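Local coordinates for protein mRNA nuclease HepT (Shewanella oneidensis MR-1, PDB 6M6U) that cleaves mRNA as the bacteriostatic toxin of a type VII toxin-antitoxin system and is neutralised by its cognate antitoxin MntA, mostly through tri-AMPylation, at residues N7-I12 and I51-H56; R14-I19 and Q44-A49; S72-A77 and N89-V94. All coordinates share one frame; numbering follows the deposited sequence.

Contact 1: residues N7-I12 and I51-H56; sequences NKIATI and IDIANH
Lys8 spans the gap between segments 7-12 and 51-56 with both halves of its side chain. Its ammonium group forms a salt bridge with Asp52, NZ lying 3.1 Å from OD2, which accepts through its anti lone pair, turned away from OD1. Nearer the backbone, Lys8 CB packs 3.6 Å from CG1 of Ile53, the two chains lying alongside, pointing opposite ways. Lysine suits the place because its methylene chain can cover an isoleucine while its charged end continues to a carboxylate. A bend at the second torsion (chi2 -57°), followed by an extended run to NZ, carries the ammonium group to Asp52.

Beside the ion pair lies an apolar cluster formed by three isoleucines. Ile53 CD1 is its meeting point: the CD1 atom of Ile9 approaches it at 3.9 Å, the side chains crossing at about a right angle, whereas Ile12 meets it tip to tip, with 4.0 Å between their CD1 atoms. Branched aliphatic chains fill such a buried seam without bringing in a polar group that would need a partner.

Behind these side chains the two helical segments run nearly antiparallel, at 159°, with their axes 10.1 Å apart at closest approach. Lys8 and Ile53 face each other in register, their CA atoms separated by 6.9 Å.

His102 of the second HepT subunit, a probable active-site residue by similarity, packs on both Lys8 and Asp52, which places the ion pair at the subunit interface. Val105 of the antitoxin MntA also touches Asp52. On the apolar side, helix 120-131 covers the seam, Ile127 packing on Ile9 and Ile12 and Phe126 on Ile53, while helix 69-78 lies against Ile51 and Ala54 of helix 33-60.

Contact 2: residues R14-I19 and Q44-A49; sequences RCIKRI and QRCCEA
Cys15 and Cys46 bring segments 14-19 and 44-49 together at the point where their CA atoms are 6.3 Å apart. The two helical segments run in nearly opposite directions, 160° between their N-to-C senses, and their axes approach to 9.3 Å. Small side chains at the point of register suit so near an approach of two backbones, and no hydrogen bond links the segments.

The sulfur of Cys46 does most of the touching. It projects between side chains of the partner helix and comes 3.5 Å from CB of Cys15, so it meets the flank of that cysteine instead of its thiol. Ile16 adds a second wall, with CG1 at 3.8 Å from the same SG, and Ile19 contributes a looser one, its CD1 lying 4.2 Å from Cys46 SG. In both cysteines SG stands beside the backbone N and anti to the carbonyl carbon (chi1 -63° in Cys15, -75° in Cys46). Cys15 SG is thereby directed past its counterpart to Arg45, where it packs 3.8 Å from CB. A thiol is compact and weakly polar, which makes cysteine a good filler among isoleucines.

Arg45 gives only the base of its side chain to this packing; the rest extends from CG to NE, and NH1 makes a long, weak ion pair with Asp37 of the second HepT subunit. Tyr104 of that subunit, from the RX(4)HXY motif and modified by tri-AMPylation in the neutralised toxin though not here, packs on Cys15 and Arg45 and hydrogen-bonds to Arg14. Farther along helix 33-60, Glu48 forms a salt bridge with Arg97, a probable active-site residue. An antiparallel helix pair of this kind is characteristic of the all-helical HEPN fold, here lying beside the dimer interface and the RNase motif.

Contact 3: residues S72-A77 and N89-V94; sequences SFTLLA and NLKKMV
Phe73 lays its ring against Leu90, and this apolar meeting is the main join between segments 72-77 and 89-94. Leu90 CB sits over the centre of one ring face, 4.0 Å from the centroid and 6° off the ring normal, a CH-pi contact with the carbon almost straight above the ring. The leucine then runs across the phenylalanine at about a right angle, bringing CD1 within 3.6 Å of Phe73 CE1. Val94 takes a different side: its CG2 comes to the ring edge, near the ring plane, 4.0 Å from CE2. A broad flat ring suits this place because one face can receive a leucine while its rim receives a valine. Val94 CG1 stands opposite the backbone N, and this rotamer puts the other methyl, CG2, at the rim.

Segments 72-77 and 89-94, on helices 69-78 and 84-102, run almost exactly antiparallel, at 178°, their axes 10.1 Å apart at closest approach. The pair belongs to the helical HEPN domain, and helix 84-102 continues from Val94 into the RX(4)HXY motif, whose Arg97 and His102 are the probable active-site residues. Helix 120-131 backs Leu90 through Phe126 and Met93 through Phe123.

The polar part of the contact is one hydrogen bond, from Lys91 NZ to Thr74 OG1, 3.0 Å long. Lysine serves two purposes here: CG packs 4.0 Å from Phe73 CB as the lysine passes alongside the phenylalanine, heading the other way, and a bend at the third torsion (chi3 61°) then turns the ammonium group to the threonine hydroxyl. Threonine offers an acceptor on a short stem, and the same OG1 also makes a weak hydrogen bond to Arg70 O within its own helix.

Overall arrangement
Contacts 1 and 2 lie along one helix pair, 3-23 with 33-60, their centres 10 Å apart. Contact 2 is nested inside the loop that contact 1 closes, and Ala49 packs against Ile12 where they meet. Contact 3 follows in series, joining helices 69-78 and 84-102; its centre is 13 Å from that of contact 1 and 16 Å from that of contact 2. Helix 33-60 touches both helices of contact 3: Asn55 probably hydrogen-bonds to Ser72, and Cys47 packs near Met93 and Val94. It thus lies between the first helix and the one that carries the RNase motif, while contacts 1 and 2 both touch the second HepT subunit.

Contact 1: residues N7-I12 and I51-H56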
loop_
_atom_site.group_PDB
_atom_site.type_symbol
_atom_site.label_atom_id
_atom_site.label_comp_id
_atom_site.label_asym_id
_atom_site.label_seq_id
_atom_site.Cartn_x
_atom_site.Cartn_y
_atom_site.Cartn_z
ATOM N N ASN B 7 24.918 -20.178 -38.486
ATOM C CA ASN B 7 23.569 -20.247 -39.045
ATOM C C ASN B 7 23.172 -18.937 -39.712
ATOM O O ASN B 7 22.505 -18.944 -40.754
ATOM C CB ASN B 7 22.564 -20.629 -37.960
ATOM C CG ASN B 7 22.698 -22.077 -37.529
ATOM O OD1 ASN B 7 21.975 -22.950 -38.010
ATOM N ND2 ASN B 7 23.636 -22.340 -36.627
ATOM N N LYS B 8 23.570 -17.802 -39.132
ATOM C CA LYS B 8 23.259 -16.519 -39.755
ATOM C C LYS B 8 24.014 -16.347 -41.069
ATOM O O LYS B 8 23.469 -15.798 -42.035
ATOM C CB LYS B 8 23.570 -15.371 -38.795
ATOM C CG LYS B 8 22.744 -15.390 -37.516
ATOM C CD LYS B 8 21.250 -15.370 -37.806
ATOM C CE LYS B 8 20.445 -15.530 -36.522
ATOM N NZ LYS B 8 18.973 -15.478 -36.755
ATOM N N ILE B 9 25.271 -16.807 -41.123
ATOM C CA ILE B 9 26.005 -16.843 -42.388
ATOM C C ILE B 9 25.220 -17.634 -43.423
ATOM O O ILE B 9 24.973 -17.161 -44.538
ATOM C CB ILE B 9 27.410 -17.442 -42.191
ATOM C CG1 ILE B 9 28.297 -16.527 -41.344
ATOM C CG2 ILE B 9 28.060 -17.719 -43.542
ATOM C CD1 ILE B 9 28.333 -15.100 -41.815
ATOM N N ALA B 10 24.810 -18.852 -43.058
ATOM C CA ALA B 10 24.062 -19.700 -43.982
ATOM C C ALA B 10 22.798 -19.007 -44.478
ATOM O O ALA B 10 22.431 -19.132 -45.653
ATOM C CB ALA B 10 23.714 -21.028 -43.309
ATOM N N THR B 11 22.125 -18.259 -43.599
ATOM C CA THR B 11 20.893 -17.580 -43.993
ATOM C C THR B 11 21.166 -16.463 -44.993
ATOM O O THR B 11 20.426 -16.307 -45.971
ATOM C CB THR B 11 20.177 -17.044 -42.754
ATOM O OG1 THR B 11 19.626 -18.145 -42.024
ATOM C CG2 THR B 11 19.059 -16.081 -43.139
ATOM N N ILE B 12 22.222 -15.675 -44.768
ATOM C CA ILE B 12 22.584 -14.624 -45.716
ATOM C C ILE B 12 22.844 -15.220 -47.095
ATOM O O ILE B 12 22.378 -14.700 -48.115
ATOM C CB ILE B 12 23.802 -13.831 -45.208
ATOM C CG1 ILE B 12 23.446 -13.076 -43.930
ATOM C CG2 ILE B 12 24.298 -12.869 -46.284
ATOM C CD1 ILE B 12 24.640 -12.537 -43.178
ATOM N N ILE B 51 22.413 -8.083 -38.811
ATOM C CA ILE B 51 22.216 -7.379 -37.551
ATOM C C ILE B 51 22.332 -8.342 -36.375
ATOM O O ILE B 51 22.908 -8.002 -35.334
ATOM C CB ILE B 51 20.863 -6.648 -37.572
ATOM C CG1 ILE B 51 20.911 -5.503 -38.588
ATOM C CG2 ILE B 51 20.498 -6.127 -36.180
ATOM C CD1 ILE B 51 19.557 -4.956 -38.953
ATOM N N ASP B 52 21.807 -9.562 -36.524
ATOM C CA ASP B 52 21.899 -10.536 -35.442
ATOM C C ASP B 52 23.350 -10.898 -35.151
ATOM O O ASP B 52 23.730 -11.074 -33.989
ATOM C CB ASP B 52 21.094 -11.791 -35.780
ATOM C CG ASP B 52 19.593 -11.553 -35.750
ATOM O OD1 ASP B 52 19.159 -10.473 -35.289
ATOM O OD2 ASP B 52 18.845 -12.457 -36.186
ATOM N N ILE B 53 24.173 -11.018 -36.196
ATOM C CA ILE B 53 25.604 -11.240 -36.002
ATOM C C ILE B 53 26.214 -10.082 -35.224
ATOM O O ILE B 53 26.964 -10.280 -34.260
ATOM C CB ILE B 53 26.306 -11.429 -37.360
ATOM C CG1 ILE B 53 25.920 -12.770 -37.986
ATOM C CG2 ILE B 53 27.816 -11.293 -37.213
ATOM C CD1 ILE B 53 26.155 -12.819 -39.477
ATOM N N ALA B 54 25.903 -8.855 -35.642
ATOM C CA ALA B 54 26.448 -7.676 -34.982
ATOM C C ALA B 54 26.031 -7.624 -33.517
ATOM O O ALA B 54 26.876 -7.470 -32.626
ATOM C CB ALA B 54 25.995 -6.417 -35.718
ATOM N N ASN B 55 24.723 -7.748 -33.253
ATOM C CA ASN B 55 24.221 -7.743 -31.880
ATOM C C ASN B 55 24.894 -8.821 -31.042
ATOM O O ASN B 55 25.172 -8.613 -29.855
ATOM C CB ASN B 55 22.705 -7.955 -31.872
ATOM C CG ASN B 55 21.943 -6.794 -32.478
ATOM O OD1 ASN B 55 22.439 -5.666 -32.526
ATOM N ND2 ASN B 55 20.723 -7.064 -32.941
ATOM N N HIS B 56 25.152 -9.982 -31.644
ATOM C CA HIS B 56 25.778 -11.085 -30.922
ATOM C C HIS B 56 27.197 -10.727 -30.496
ATOM O O HIS B 56 27.567 -10.893 -29.326
ATOM C CB HIS B 56 25.764 -12.336 -31.801
ATOM C CG HIS B 56 26.545 -13.486 -31.247
ATOM N ND1 HIS B 56 26.039 -14.337 -30.288
ATOM C CD2 HIS B 56 27.786 -13.944 -31.540
ATOM C CE1 HIS B 56 26.938 -15.262 -30.005
ATOM N NE2 HIS B 56 28.007 -15.048 -30.752
#

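Contact 2: residues R14-I19 and Q44-A49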
loop_
_atom_site.group_PDB
_atom_site.type_symbol
_atom_site.label_atom_id
_atom_site.label_comp_id
_atom_site.label_asym_id
_atom_site.label_seq_id
_atom_site.Cartn_x
_atom_site.Cartn_y
_atom_site.Cartn_z
ATOM N N ARG B 14 21.755 -18.228 -48.339
ATOM C CA ARG B 14 20.492 -18.711 -48.893
ATOM C C ARG B 14 19.655 -17.570 -49.451
ATOM O O ARG B 14 19.025 -17.709 -50.503
ATOM C CB ARG B 14 19.687 -19.463 -47.833
ATOM C CG ARG B 14 20.013 -20.936 -47.701
ATOM C CD ARG B 14 18.847 -21.691 -47.073
ATOM N NE ARG B 14 18.188 -20.918 -46.021
ATOM C CZ ARG B 14 18.692 -20.718 -44.805
ATOM N NH1 ARG B 14 19.872 -21.230 -44.478
ATOM N NH2 ARG B 14 18.019 -19.999 -43.915
ATOM N N CYS B 15 19.647 -16.427 -48.765
ATOM C CA CYS B 15 18.769 -15.340 -49.176
ATOM C C CYS B 15 19.344 -14.519 -50.326
ATOM O O CYS B 15 18.575 -13.962 -51.118
ATOM C CB CYS B 15 18.459 -14.441 -47.983
ATOM S SG CYS B 15 17.558 -15.306 -46.695
ATOM N N ILE B 16 20.674 -14.420 -50.442
ATOM C CA ILE B 16 21.265 -13.744 -51.600
ATOM C C ILE B 16 20.993 -14.540 -52.868
ATOM O O ILE B 16 20.654 -13.975 -53.919
ATOM C CB ILE B 16 22.774 -13.520 -51.399
ATOM C CG1 ILE B 16 23.029 -12.471 -50.317
ATOM C CG2 ILE B 16 23.427 -13.072 -52.704
ATOM C CD1 ILE B 16 24.491 -12.141 -50.146
ATOM N N LYS B 17 21.134 -15.870 -52.791
ATOM C CA LYS B 17 20.774 -16.709 -53.933
ATOM C C LYS B 17 19.292 -16.586 -54.259
ATOM O O LYS B 17 18.912 -16.546 -55.434
ATOM C CB LYS B 17 21.148 -18.168 -53.674
ATOM C CG LYS B 17 22.641 -18.412 -53.512
ATOM C CD LYS B 17 23.046 -19.783 -54.054
ATOM C CE LYS B 17 22.526 -20.918 -53.184
ATOM N NZ LYS B 17 23.173 -20.948 -51.838
ATOM N N ARG B 18 18.436 -16.516 -53.232
ATOM C CA ARG B 18 17.017 -16.274 -53.470
ATOM C C ARG B 18 16.793 -14.955 -54.203
ATOM O O ARG B 18 15.889 -14.857 -55.041
ATOM C CB ARG B 18 16.246 -16.287 -52.146
ATOM C CG ARG B 18 15.943 -17.678 -51.614
ATOM C CD ARG B 18 15.007 -18.416 -52.552
ATOM N NE ARG B 18 13.722 -17.733 -52.683
ATOM C CZ ARG B 18 12.939 -17.808 -53.756
ATOM N NH1 ARG B 18 13.311 -18.532 -54.804
ATOM N NH2 ARG B 18 11.785 -17.153 -53.784
ATOM N N ILE B 19 17.612 -13.939 -53.919
ATOM C CA ILE B 19 17.473 -12.654 -54.601
ATOM C C ILE B 19 17.974 -12.752 -56.037
ATOM O O ILE B 19 17.314 -12.286 -56.973
ATOM C CB ILE B 19 18.207 -11.541 -53.828
ATOM C CG1 ILE B 19 17.473 -11.218 -52.522
ATOM C CG2 ILE B 19 18.354 -10.289 -54.690
ATOM C CD1 ILE B 19 18.386 -10.831 -51.376
ATOM N N GLN B 44 15.529 -7.981 -46.527
ATOM C CA GLN B 44 15.267 -7.823 -45.100
ATOM C C GLN B 44 15.877 -8.967 -44.300
ATOM O O GLN B 44 16.531 -8.743 -43.275
ATOM C CB GLN B 44 13.762 -7.742 -44.859
ATOM C CG GLN B 44 13.369 -7.824 -43.399
ATOM C CD GLN B 44 11.886 -7.632 -43.199
ATOM O OE1 GLN B 44 11.404 -6.504 -43.121
ATOM N NE2 GLN B 44 11.146 -8.737 -43.129
ATOM N N ARG B 45 15.675 -10.204 -44.760
ATOM C CA ARG B 45 16.235 -11.361 -44.068
ATOM C C ARG B 45 17.757 -11.302 -44.043
ATOM O O ARG B 45 18.382 -11.640 -43.030
ATOM C CB ARG B 45 15.746 -12.648 -44.735
ATOM C CG ARG B 45 14.255 -12.887 -44.557
ATOM C CD ARG B 45 13.742 -13.999 -45.433
ATOM N NE ARG B 45 12.408 -14.430 -44.991
ATOM C CZ ARG B 45 11.599 -15.256 -45.665
ATOM N NH1 ARG B 45 11.987 -15.747 -46.830
ATOM N NH2 ARG B 45 10.423 -15.583 -45.146
ATOM N N CYS B 46 18.372 -10.876 -45.151
ATOM C CA CYS B 46 19.816 -10.653 -45.155
ATOM C C CYS B 46 20.214 -9.608 -44.122
ATOM O O CYS B 46 21.196 -9.789 -43.394
ATOM C CB CYS B 46 20.287 -10.220 -46.545
ATOM S SG CYS B 46 20.373 -11.536 -47.771
ATOM N N CYS B 47 19.472 -8.499 -44.055
ATOM C CA CYS B 47 19.799 -7.450 -43.095
ATOM C C CYS B 47 19.642 -7.946 -41.665
ATOM O O CYS B 47 20.499 -7.685 -40.813
ATOM C CB CYS B 47 18.922 -6.220 -43.333
ATOM S SG CYS B 47 19.344 -5.273 -44.808
ATOM N N GLU B 48 18.559 -8.676 -41.382
ATOM C CA GLU B 48 18.342 -9.162 -40.024
ATOM C C GLU B 48 19.402 -10.179 -39.630
ATOM O O GLU B 48 19.838 -10.211 -38.474
ATOM C CB GLU B 48 16.941 -9.753 -39.890
ATOM C CG GLU B 48 15.847 -8.698 -39.842
ATOM C CD GLU B 48 15.959 -7.800 -38.620
ATOM O OE1 GLU B 48 16.287 -8.310 -37.525
ATOM O OE2 GLU B 48 15.729 -6.579 -38.757
ATOM N N ALA B 49 19.843 -11.008 -40.576
ATOM C CA ALA B 49 20.915 -11.947 -40.267
ATOM C C ALA B 49 22.222 -11.214 -39.985
ATOM O O ALA B 49 22.974 -11.602 -39.082
ATOM C CB ALA B 49 21.081 -12.949 -41.407
#

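Contact 3: residues S72-A77 and N89-V94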
loop_
_atom_site.group_PDB
_atom_site.type_symbol
_atom_site.label_atom_id
_atom_site.label_comp_id
_atom_site.label_asym_id
_atom_site.label_seq_id
_atom_site.Cartn_x
_atom_site.Cartn_y
_atom_site.Cartn_z
ATOM N N SER B 72 24.674 -0.868 -34.022
ATOM C CA SER B 72 25.368 -2.131 -33.803
ATOM C C SER B 72 26.497 -2.319 -34.806
ATOM O O SER B 72 27.549 -2.869 -34.462
ATOM C CB SER B 72 24.380 -3.292 -33.881
ATOM O OG SER B 72 24.967 -4.477 -33.380
ATOM N N PHE B 73 26.293 -1.887 -36.055
ATOM C CA PHE B 73 27.397 -1.870 -37.011
ATOM C C PHE B 73 28.417 -0.803 -36.644
ATOM O O PHE B 73 29.627 -1.022 -36.777
ATOM C CB PHE B 73 26.878 -1.637 -38.432
ATOM C CG PHE B 73 26.031 -2.753 -38.959
ATOM C CD1 PHE B 73 26.530 -4.043 -39.030
ATOM C CD2 PHE B 73 24.738 -2.515 -39.389
ATOM C CE1 PHE B 73 25.755 -5.076 -39.517
ATOM C CE2 PHE B 73 23.957 -3.543 -39.881
ATOM C CZ PHE B 73 24.468 -4.828 -39.946
ATOM N N THR B 74 27.944 0.361 -36.188
ATOM C CA THR B 74 28.854 1.423 -35.774
ATOM C C THR B 74 29.810 0.940 -34.691
ATOM O O THR B 74 31.015 1.208 -34.757
ATOM C CB THR B 74 28.062 2.637 -35.288
ATOM O OG1 THR B 74 27.284 3.168 -36.368
ATOM C CG2 THR B 74 28.995 3.715 -34.767
ATOM N N LEU B 75 29.297 0.204 -33.698
ATOM C CA LEU B 75 30.148 -0.275 -32.611
ATOM C C LEU B 75 31.188 -1.273 -33.110
ATOM O O LEU B 75 32.320 -1.298 -32.614
ATOM C CB LEU B 75 29.305 -0.899 -31.500
ATOM C CG LEU B 75 28.455 0.057 -30.651
ATOM C CD1 LEU B 75 27.721 -0.706 -29.553
ATOM C CD2 LEU B 75 29.311 1.162 -30.041
ATOM N N LEU B 76 30.824 -2.120 -34.077
ATOM C CA LEU B 76 31.808 -3.034 -34.653
ATOM C C LEU B 76 32.924 -2.272 -35.357
ATOM O O LEU B 76 34.089 -2.691 -35.324
ATOM C CB LEU B 76 31.141 -3.998 -35.631
ATOM C CG LEU B 76 30.066 -4.943 -35.090
ATOM C CD1 LEU B 76 29.410 -5.680 -36.245
ATOM C CD2 LEU B 76 30.667 -5.930 -34.095
ATOM N N ALA B 77 32.586 -1.153 -36.005
ATOM C CA ALA B 77 33.589 -0.388 -36.739
ATOM C C ALA B 77 34.534 0.343 -35.793
ATOM O O ALA B 77 35.743 0.407 -36.043
ATOM C CB ALA B 77 32.908 0.597 -37.689
ATOM N N ASN B 89 28.068 1.052 -45.545
ATOM C CA ASN B 89 27.245 0.422 -46.573
ATOM C C ASN B 89 26.157 -0.442 -45.950
ATOM O O ASN B 89 24.995 -0.392 -46.370
ATOM C CB ASN B 89 28.116 -0.406 -47.519
ATOM C CG ASN B 89 28.820 0.447 -48.558
ATOM O OD1 ASN B 89 28.422 1.584 -48.822
ATOM N ND2 ASN B 89 29.866 -0.106 -49.162
ATOM N N LEU B 90 26.520 -1.251 -44.950
ATOM C CA LEU B 90 25.524 -2.057 -44.252
ATOM C C LEU B 90 24.453 -1.178 -43.621
ATOM O O LEU B 90 23.267 -1.529 -43.628
ATOM C CB LEU B 90 26.196 -2.926 -43.187
ATOM C CG LEU B 90 27.207 -3.962 -43.666
ATOM C CD1 LEU B 90 27.775 -4.696 -42.476
ATOM C CD2 LEU B 90 26.576 -4.933 -44.646
ATOM N N LYS B 91 24.847 -0.018 -43.087
ATOM C CA LYS B 91 23.874 0.859 -42.447
ATOM C C LYS B 91 22.897 1.458 -43.454
ATOM O O LYS B 91 21.715 1.633 -43.132
ATOM C CB LYS B 91 24.591 1.957 -41.656
ATOM C CG LYS B 91 25.246 1.441 -40.376
ATOM C CD LYS B 91 26.273 2.415 -39.815
ATOM C CE LYS B 91 25.639 3.746 -39.446
ATOM N NZ LYS B 91 26.627 4.702 -38.856
ATOM N N LYS B 92 23.348 1.766 -44.678
ATOM C CA LYS B 92 22.404 2.272 -45.676
ATOM C C LYS B 92 21.596 1.145 -46.313
ATOM O O LYS B 92 20.492 1.393 -46.825
ATOM C CB LYS B 92 23.125 3.120 -46.740
ATOM C CG LYS B 92 24.422 2.575 -47.303
ATOM C CD LYS B 92 25.167 3.668 -48.074
ATOM C CE LYS B 92 24.228 4.492 -48.947
ATOM N NZ LYS B 92 23.868 3.768 -50.199
ATOM N N MET B 93 22.108 -0.091 -46.279
ATOM C CA MET B 93 21.265 -1.244 -46.581
ATOM C C MET B 93 20.046 -1.289 -45.665
ATOM O O MET B 93 18.907 -1.432 -46.131
ATOM C CB MET B 93 22.062 -2.532 -46.444
ATOM C CG MET B 93 23.042 -2.791 -47.556
ATOM S SD MET B 93 22.223 -3.620 -48.926
ATOM C CE MET B 93 23.566 -4.635 -49.528
ATOM N N VAL B 94 20.274 -1.188 -44.350
ATOM C CA VAL B 94 19.176 -1.171 -43.386
ATOM C C VAL B 94 18.196 -0.056 -43.716
ATOM O O VAL B 94 16.974 -0.254 -43.693
ATOM C CB VAL B 94 19.725 -1.029 -41.952
ATOM C CG1 VAL B 94 18.583 -1.000 -40.950
ATOM C CG2 VAL B 94 20.695 -2.158 -41.632
#